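Local coordinates for protein putative dehydratase (Salmonella enterica subsp. enterica serovar Enteritidis, PDB 3TW9) that catalyses, slowly in vitro, the magnesium-dependent dehydration of D-gluconate to 2-dehydro-3-deoxy-D-gluconate, probably without a significant part in D-gluconate breakdown in the cell, at residues T91-I96 / D125-L130; D222-S227 / E251-V256; A432-P435 / A439-P442. All coordinates share one frame; numbering follows the deposited sequence. Where two conformers were deposited one is given.

Interaction 1 (T91-I96 / D125-L130); sequences TRIEDI and DIKGKL
Lys127 reaches from helix 110-131 to the turn ahead of helix 93-101, where its NZ donates a hydrogen bond to the backbone O of Thr91 at 2.8 Å. The ammonium lies in the carbonyl plane, and the C=O...N angle of 129° places it on a lone pair of that oxygen. CG stands anti to the backbone N (chi1 -167°), which carries the chain off its own helix; bends at chi3 and chi4 then turn the end of the side chain onto the carbonyl. The methylenes are used as well. Ile93 lays CD1 against CE of Lys127 at 3.6 Å, with its CG1 at 3.7 Å from the same CE, so an apolar branch flanks the aliphatic part of the lysine just before its charge. Separately, CG2 of Thr91 meets CD1 of Leu130 at 4.2 Å, a looser apolar touch in which the two side chains run at about a right angle.

Several neighbours position these groups. The hydroxyl of Thr91 is hydrogen-bonded to Asp89, while its methyl lies toward Leu130. The same Thr91 O also receives a weak bond from the N of Ile93 (3.1 Å), closing an inverse gamma turn centred on Arg92, the N-cap residue of helix 93-101. Ile93 packs further on Asp120, Leu123 and Trp124 of helix 110-131. NZ of Lys127 has another acceptor, the backbone O of Asp137 of the second subunit, and Leu130 packs on Met133 of that subunit; the lysine therefore ties a turn of its own chain to the neighbouring one. The C-terminal part of helix 110-131 thus packs on the N-cap turn of helix 93-101, within the N-terminal domain of the mandelate racemase/muconate lactonizing enzyme family and at a subunit interface.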
loop_
_atom_site.group_PDB
_atom_site.type_symbol
_atom_site.label_atom_id
_atom_site.label_comp_id
_atom_site.label_asym_id
_atom_site.label_seq_id
_atom_site.Cartn_x
_atom_site.Cartn_y
_atom_site.Cartn_z
ATOM N N THR C 91 -0.922 17.554 -9.514
ATOM C CA THR C 91 -1.478 16.215 -9.721
ATOM C C THR C 91 -0.443 15.105 -9.399
ATOM O O THR C 91 -0.822 13.947 -9.174
ATOM C CB THR C 91 -2.099 16.034 -11.118
ATOM O OG1 THR C 91 -1.070 15.973 -12.103
ATOM C CG2 THR C 91 -3.078 17.195 -11.450
ATOM N N ARG C 92 0.843 15.483 -9.379
ATOM C CA ARG C 92 1.964 14.556 -9.122
ATOM C C ARG C 92 2.243 14.388 -7.639
ATOM O O ARG C 92 3.297 14.738 -7.145
ATOM C CB ARG C 92 3.222 14.997 -9.890
ATOM C CG ARG C 92 2.973 15.147 -11.415
ATOM C CD ARG C 92 4.227 15.308 -12.232
ATOM N NE ARG C 92 5.121 14.142 -12.133
ATOM C CZ ARG C 92 6.309 14.064 -12.706
ATOM N NH1 ARG C 92 6.754 15.090 -13.426
ATOM N NH2 ARG C 92 7.054 12.967 -12.557
ATOM N N ILE C 93 1.271 13.849 -6.917
ATOM C CA ILE C 93 1.341 13.789 -5.463
ATOM C C ILE C 93 2.547 13.031 -4.957
ATOM O O ILE C 93 3.313 13.550 -4.123
ATOM C CB ILE C 93 0.052 13.192 -4.858
ATOM C CG1 ILE C 93 -1.163 14.071 -5.248
ATOM C CG2 ILE C 93 0.148 13.132 -3.347
ATOM C CD1 ILE C 93 -2.431 13.771 -4.399
ATOM N N GLU C 94 2.726 11.831 -5.490
ATOM C CA GLU C 94 3.816 10.938 -5.077
ATOM C C GLU C 94 5.176 11.547 -5.420
ATOM O O GLU C 94 6.084 11.516 -4.610
ATOM C CB GLU C 94 3.657 9.589 -5.774
ATOM C CG GLU C 94 4.628 8.529 -5.253
ATOM C CD GLU C 94 4.342 8.117 -3.804
ATOM O OE1 GLU C 94 3.185 7.759 -3.524
ATOM O OE2 GLU C 94 5.265 8.136 -2.964
ATOM N N ASP C 95 5.291 12.135 -6.608
ATOM C CA ASP C 95 6.582 12.706 -7.031
ATOM C C ASP C 95 6.958 13.874 -6.143
ATOM O O ASP C 95 8.123 14.019 -5.758
ATOM C CB ASP C 95 6.566 13.149 -8.494
ATOM C CG ASP C 95 7.942 13.623 -8.974
ATOM O OD1 ASP C 95 8.813 12.757 -9.207
ATOM O OD2 ASP C 95 8.141 14.859 -9.116
ATOM N N ILE C 96 5.965 14.706 -5.820
ATOM C CA ILE C 96 6.143 15.785 -4.872
ATOM C C ILE C 96 6.508 15.266 -3.474
ATOM O O ILE C 96 7.377 15.833 -2.818
ATOM C CB ILE C 96 4.885 16.691 -4.820
ATOM C CG1 ILE C 96 4.898 17.630 -6.032
ATOM C CG2 ILE C 96 4.825 17.479 -3.517
ATOM C CD1 ILE C 96 3.586 18.402 -6.275
ATOM N N ASP C 125 -6.675 16.663 -1.411
ATOM C CA ASP C 125 -7.871 17.519 -1.456
ATOM C C ASP C 125 -8.086 18.047 -2.888
ATOM O O ASP C 125 -9.159 17.863 -3.457
ATOM C CB ASP C 125 -7.694 18.681 -0.450
ATOM C CG ASP C 125 -9.002 19.407 -0.101
ATOM O OD1 ASP C 125 -10.087 18.809 -0.196
ATOM O OD2 ASP C 125 -8.905 20.577 0.326
ATOM N N ILE C 126 -7.044 18.659 -3.466
ATOM C CA ILE C 126 -7.065 19.137 -4.834
ATOM C C ILE C 126 -7.442 18.033 -5.815
ATOM O O ILE C 126 -8.329 18.227 -6.642
ATOM C CB ILE C 126 -5.747 19.862 -5.227
ATOM C CG1 ILE C 126 -5.694 21.248 -4.584
ATOM C CG2 ILE C 126 -5.594 20.008 -6.746
ATOM C CD1 ILE C 126 -4.249 21.728 -4.363
ATOM N N LYS C 127 -6.818 16.856 -5.691
ATOM C CA LYS C 127 -7.133 15.729 -6.581
ATOM C C LYS C 127 -8.611 15.287 -6.481
ATOM O O LYS C 127 -9.245 15.009 -7.501
ATOM C CB LYS C 127 -6.186 14.539 -6.311
ATOM C CG LYS C 127 -6.222 13.432 -7.408
ATOM C CD LYS C 127 -5.082 12.419 -7.230
ATOM C CE LYS C 127 -3.709 12.982 -7.671
ATOM N NZ LYS C 127 -3.445 12.895 -9.131
ATOM N N GLY C 128 -9.131 15.229 -5.263
ATOM C CA GLY C 128 -10.548 14.917 -5.018
ATOM C C GLY C 128 -11.506 15.942 -5.596
ATOM O O GLY C 128 -12.501 15.571 -6.230
ATOM N N LYS C 129 -11.206 17.228 -5.387
ATOM C CA LYS C 129 -11.965 18.314 -6.015
ATOM C C LYS C 129 -11.950 18.194 -7.530
ATOM O O LYS C 129 -12.995 18.255 -8.152
ATOM C CB LYS C 129 -11.483 19.697 -5.534
ATOM C CG LYS C 129 -11.755 19.917 -4.040
ATOM C CD LYS C 129 -11.224 21.225 -3.554
ATOM C CE LYS C 129 -11.566 21.455 -2.103
ATOM N NZ LYS C 129 -11.210 22.848 -1.699
ATOM N N LEU C 130 -10.779 17.979 -8.120
ATOM C CA LEU C 130 -10.667 17.786 -9.564
ATOM C C LEU C 130 -11.460 16.592 -10.087
ATOM O O LEU C 130 -12.093 16.675 -11.146
ATOM C CB LEU C 130 -9.207 17.645 -9.998
ATOM C CG LEU C 130 -8.355 18.903 -10.135
ATOM C CD1 LEU C 130 -6.926 18.462 -10.346
ATOM C CD2 LEU C 130 -8.828 19.779 -11.287
#

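Interaction 2 (D222-S227 / E251-V256); sequences DAYAKS and ERVTPV
The ring of Tyr224 carries the guanidinium of Arg252 over one face and CG1 of Val253 at its edge, in the ring plane. CZ of Arg252 stands 4.3 Å from the ring centroid and 24° off the normal, a cation-pi contact. It is displaced toward the rim, and the two planes are 45° apart, so the groups are tilted. NH2 makes the nearest approach, 3.4 Å from CE1 of Tyr224. The bend of the arginine at chi3 (-65°) swings the guanidinium over the ring, while hydrogen bonds from NE to Val249 O and from NH2 to Asp248 O fix its rotation. Asp248 ligates magnesium, its side chain about 6 Å from that of Arg252 (nearest atoms), so the arginine lies near the metal site.

At the edge, CG1 of Val253 lies 3.6 Å from CD2 of Tyr224; it also touches CB of Ala225, at 4.4 Å. The tyrosine OH is hydrogen-bonded to His247. Tyr224 projects from helix 221-239 onto the loop that follows strand 244-248 and leads into helix 255-265, where Leu261 packs on Tyr224, Thr257 on Ala225 and Ala258 on Val253. Both helices and strand 244-248 belong to the C-terminal (beta/alpha) barrel of the enolase superfamily.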
loop_
_atom_site.group_PDB
_atom_site.type_symbol
_atom_site.label_atom_id
_atom_site.label_comp_id
_atom_site.label_asym_id
_atom_site.label_seq_id
_atom_site.Cartn_x
_atom_site.Cartn_y
_atom_site.Cartn_z
ATOM N N ASP C 222 4.904 2.792 39.763
ATOM C CA ASP C 222 4.659 1.515 40.424
ATOM C C ASP C 222 3.286 1.483 41.102
ATOM O O ASP C 222 2.560 0.488 40.990
ATOM C CB ASP C 222 5.787 1.176 41.385
ATOM C CG ASP C 222 7.097 0.893 40.660
ATOM O OD1 ASP C 222 7.286 -0.239 40.165
ATOM O OD2 ASP C 222 7.939 1.807 40.578
ATOM N N ALA C 223 2.908 2.574 41.771
ATOM C CA ALA C 223 1.542 2.705 42.311
ATOM C C ALA C 223 0.517 2.572 41.186
ATOM O O ALA C 223 -0.469 1.844 41.318
ATOM C CB ALA C 223 1.359 4.048 43.036
ATOM N N TYR C 224 0.799 3.241 40.067
ATOM C CA TYR C 224 -0.077 3.224 38.889
ATOM C C TYR C 224 -0.290 1.794 38.405
ATOM O O TYR C 224 -1.436 1.346 38.214
ATOM C CB TYR C 224 0.511 4.118 37.778
ATOM C CG TYR C 224 0.062 3.723 36.379
ATOM C CD1 TYR C 224 -1.244 3.979 35.933
ATOM C CD2 TYR C 224 0.942 3.050 35.512
ATOM C CE1 TYR C 224 -1.659 3.588 34.661
ATOM C CE2 TYR C 224 0.535 2.649 34.248
ATOM C CZ TYR C 224 -0.768 2.912 33.826
ATOM O OH TYR C 224 -1.168 2.527 32.556
ATOM N N ALA C 225 0.813 1.072 38.210
ATOM C CA ALA C 225 0.759 -0.232 37.557
ATOM C C ALA C 225 0.052 -1.269 38.434
ATOM O O ALA C 225 -0.613 -2.180 37.924
ATOM C CB ALA C 225 2.142 -0.696 37.229
ATOM N N LYS C 226 0.201 -1.120 39.750
ATOM C CA LYS C 226 -0.445 -2.020 40.704
ATOM C C LYS C 226 -1.930 -1.710 40.850
ATOM O O LYS C 226 -2.696 -2.565 41.311
ATOM C CB LYS C 226 0.261 -1.977 42.064
ATOM C CG LYS C 226 1.679 -2.543 42.073
ATOM C CD LYS C 226 2.271 -2.508 43.476
ATOM C CE LYS C 226 3.716 -2.971 43.495
ATOM N NZ LYS C 226 4.609 -1.892 43.032
ATOM N N SER C 227 -2.335 -0.508 40.430
ATOM C CA SER C 227 -3.723 -0.059 40.572
ATOM C C SER C 227 -4.620 -0.263 39.358
ATOM O O SER C 227 -5.842 -0.328 39.498
ATOM C CB SER C 227 -3.758 1.405 41.001
ATOM O OG SER C 227 -3.009 1.547 42.196
ATOM N N GLU C 251 3.583 5.176 27.730
ATOM C CA GLU C 251 5.022 5.084 27.993
ATOM C C GLU C 251 5.456 5.380 29.442
ATOM O O GLU C 251 6.623 5.726 29.686
ATOM C CB GLU C 251 5.836 5.908 26.937
ATOM C CG GLU C 251 5.696 7.471 26.961
ATOM C CD GLU C 251 6.669 8.215 26.056
ATOM O OE1 GLU C 251 6.705 9.475 26.054
ATOM O OE2 GLU C 251 7.400 7.555 25.310
ATOM N N ARG C 252 4.544 5.201 30.402
ATOM C CA ARG C 252 4.790 5.683 31.777
ATOM C C ARG C 252 5.527 4.712 32.717
ATOM O O ARG C 252 5.923 5.104 33.820
ATOM C CB ARG C 252 3.476 6.174 32.415
ATOM C CG ARG C 252 2.982 7.497 31.808
ATOM C CD ARG C 252 1.601 7.877 32.341
ATOM N NE ARG C 252 0.535 6.942 31.957
ATOM C CZ ARG C 252 -0.611 6.784 32.626
ATOM N NH1 ARG C 252 -0.837 7.486 33.736
ATOM N NH2 ARG C 252 -1.528 5.908 32.205
ATOM N N VAL C 253 5.737 3.463 32.286
ATOM C CA VAL C 253 6.337 2.451 33.172
ATOM C C VAL C 253 7.509 1.752 32.486
ATOM O O VAL C 253 7.668 1.901 31.276
ATOM C CB VAL C 253 5.326 1.371 33.652
ATOM C CG1 VAL C 253 4.179 1.997 34.480
ATOM C CG2 VAL C 253 4.759 0.549 32.483
ATOM N N THR C 254 8.320 1.019 33.255
ATOM C CA THR C 254 9.448 0.279 32.648
ATOM C C THR C 254 8.867 -0.845 31.819
ATOM O O THR C 254 7.720 -1.292 32.047
ATOM C CB THR C 254 10.419 -0.364 33.678
ATOM O OG1 THR C 254 9.708 -1.348 34.456
ATOM C CG2 THR C 254 11.108 0.688 34.528
ATOM N N PRO C 255 9.646 -1.312 30.843
ATOM C CA PRO C 255 9.071 -2.324 29.968
ATOM C C PRO C 255 8.551 -3.577 30.657
ATOM O O PRO C 255 7.443 -4.004 30.345
ATOM C CB PRO C 255 10.212 -2.637 29.019
ATOM C CG PRO C 255 10.947 -1.332 28.906
ATOM C CD PRO C 255 10.929 -0.786 30.326
ATOM N N VAL C 256 9.307 -4.160 31.600
ATOM C CA VAL C 256 8.827 -5.394 32.219
ATOM C C VAL C 256 7.565 -5.130 33.074
ATOM O O VAL C 256 6.691 -5.986 33.176
ATOM C CB VAL C 256 9.940 -6.136 33.010
ATOM C CG1 VAL C 256 10.293 -5.408 34.298
ATOM C CG2 VAL C 256 9.520 -7.593 33.302
#

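Interaction 3 (A432-P435 / A439-P442); sequences ARTP and ASRP
Ala432 and Ser440 are joined through their backbones: the N of Ser440 donates to the O of Ala432 at 2.8 Å. Its N-H...O angle of 165° makes the bond nearly straight, although the donor is tilted 34° from the carbonyl plane. The same oxygen has CA of Ala439 at 3.6 Å, a CA-H...O contact. In one of two conformers, OG of Ser440 lies 3.2 Å from Ala432 O, at most a weak and doubtful hydrogen bond.

Water completes the polar links. One molecule accepts from the N of Ala432 at 3.1 Å and can donate to the O of Ser440, though it has more acceptors near it than protons. Ala432 N and Ser440 O are 4.5 Å apart, too far for a direct bond, and the water spans the gap.

These bonds belong to a short, loosely bonded beta hairpin of strands 432-433 and 439-440. Its register rests on Arg433 and Ala439, an antiparallel, non-hydrogen-bonded pair, and on the other edge strand 432-433 runs parallel to strand 217-218, with backbone hydrogen bonds between Arg433 and both Ile217 and Phe219.

Apolar and side-chain packing involves both faces. Ala432 and Ser440 share one, and flanking residues pack beside it: CB of Pro442 meets CB of Ala432 at 4.2 Å, while CG2 of Thr434 lies 4.1 Å from CB of Ser440. The hydroxyl of Thr434 is bound to Asp436 in the hairpin turn. On the face of Arg433 and Ala439, the arginine runs extended from CG to NE, and NH1 passes 3.7 Å from CB of Ala439. Its guanidinium is anchored to backbone oxygens, NH1 to that of Gly437 in the turn and NE to that of Pro215.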
loop_
_atom_site.group_PDB
_atom_site.type_symbol
_atom_site.label_atom_id
_atom_site.label_comp_id
_atom_site.label_asym_id
_atom_site.label_seq_id
_atom_site.Cartn_x
_atom_site.Cartn_y
_atom_site.Cartn_z
ATOM N N ALA C 432 7.483 15.475 33.232
ATOM C CA ALA C 432 7.017 14.396 34.088
ATOM C C ALA C 432 8.188 13.919 34.902
ATOM O O ALA C 432 9.293 13.788 34.375
ATOM C CB ALA C 432 6.463 13.268 33.240
ATOM N N ARG C 433 7.975 13.712 36.198
ATOM C CA ARG C 433 9.040 13.201 37.071
ATOM C C ARG C 433 8.545 12.052 37.953
ATOM O O ARG C 433 7.420 12.066 38.431
ATOM C CB ARG C 433 9.674 14.327 37.915
ATOM C CG ARG C 433 10.456 15.351 37.090
ATOM C CD ARG C 433 11.221 16.362 37.964
ATOM N NE ARG C 433 11.850 17.420 37.159
ATOM C CZ ARG C 433 13.026 17.312 36.540
ATOM N NH1 ARG C 433 13.753 16.192 36.605
ATOM N NH2 ARG C 433 13.492 18.341 35.845
ATOM N N THR C 434 9.394 11.049 38.182
ATOM C CA THR C 434 9.061 9.953 39.091
ATOM C C THR C 434 9.308 10.422 40.532
ATOM O O THR C 434 9.853 11.522 40.710
ATOM C CB THR C 434 9.903 8.684 38.772
ATOM O OG1 THR C 434 11.294 8.981 38.844
ATOM C CG2 THR C 434 9.567 8.167 37.359
ATOM N N PRO C 435 8.909 9.633 41.548
ATOM C CA PRO C 435 9.029 10.154 42.915
ATOM C C PRO C 435 10.386 10.705 43.344
ATOM O O PRO C 435 10.410 11.719 44.066
ATOM C CB PRO C 435 8.606 8.961 43.765
ATOM C CG PRO C 435 7.513 8.370 42.930
ATOM C CD PRO C 435 8.144 8.362 41.565
ATOM N N ALA C 439 13.578 12.810 35.571
ATOM C CA ALA C 439 12.850 13.259 34.382
ATOM C C ALA C 439 12.441 12.049 33.570
ATOM O O ALA C 439 13.289 11.253 33.135
ATOM C CB ALA C 439 13.705 14.190 33.536
ATOM N N SER C 440 11.146 11.931 33.316
ATOM C CA SER C 440 10.614 10.722 32.686
ATOM C C SER C 440 9.923 10.991 31.352
ATOM O O SER C 440 9.508 12.116 31.061
ATOM C CB SER C 440 9.671 9.990 33.643
ATOM O OG SER C 440 8.464 10.711 33.849
ATOM N N ARG C 441 9.793 9.940 30.549
ATOM C CA ARG C 441 9.124 10.070 29.258
ATOM C C ARG C 441 7.628 10.164 29.544
ATOM O O ARG C 441 7.077 9.328 30.247
ATOM C CB ARG C 441 9.485 8.890 28.365
ATOM C CG ARG C 441 10.915 8.929 27.839
ATOM C CD ARG C 441 11.273 7.640 27.096
ATOM N NE ARG C 441 12.611 7.686 26.497
ATOM C CZ ARG C 441 13.477 6.675 26.412
ATOM N NH1 ARG C 441 13.205 5.474 26.927
ATOM N NH2 ARG C 441 14.657 6.877 25.806
ATOM N N PRO C 442 6.989 11.248 29.074
ATOM C CA PRO C 442 5.611 11.579 29.473
ATOM C C PRO C 442 4.523 10.835 28.681
ATOM O O PRO C 442 4.729 10.447 27.526
ATOM C CB PRO C 442 5.541 13.079 29.190
ATOM C CG PRO C 442 6.405 13.229 27.967
ATOM C CD PRO C 442 7.596 12.320 28.272
ATOM O OXT PRO C 442 3.392 10.617 29.170
HETATM O O HOH W 1 9.866 14.679 31.495
#

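Interactions 2 and 3 adjoin, their centres about 12 Å apart, whereas interaction 1 lies on the opposite side of the chain's centre, its centre about 45 Å from that of interaction 2 and 43 Å from that of interaction 3. The pair meets at the C-terminus: OE1 of Glu251 is 2.6 Å from O of Pro442, carboxylate oxygens so close that they may share a proton, and CG of Arg252 is 4.1 Å from OXT of Pro442. OXT is hydrogen-bonded to ND1 of His250, a probable proton donor/acceptor, so the chain end probably reaches the edge of the active site. The Arg252 and His250 side chains are about 4 Å apart (nearest atoms). Interaction 1 instead borders the second subunit.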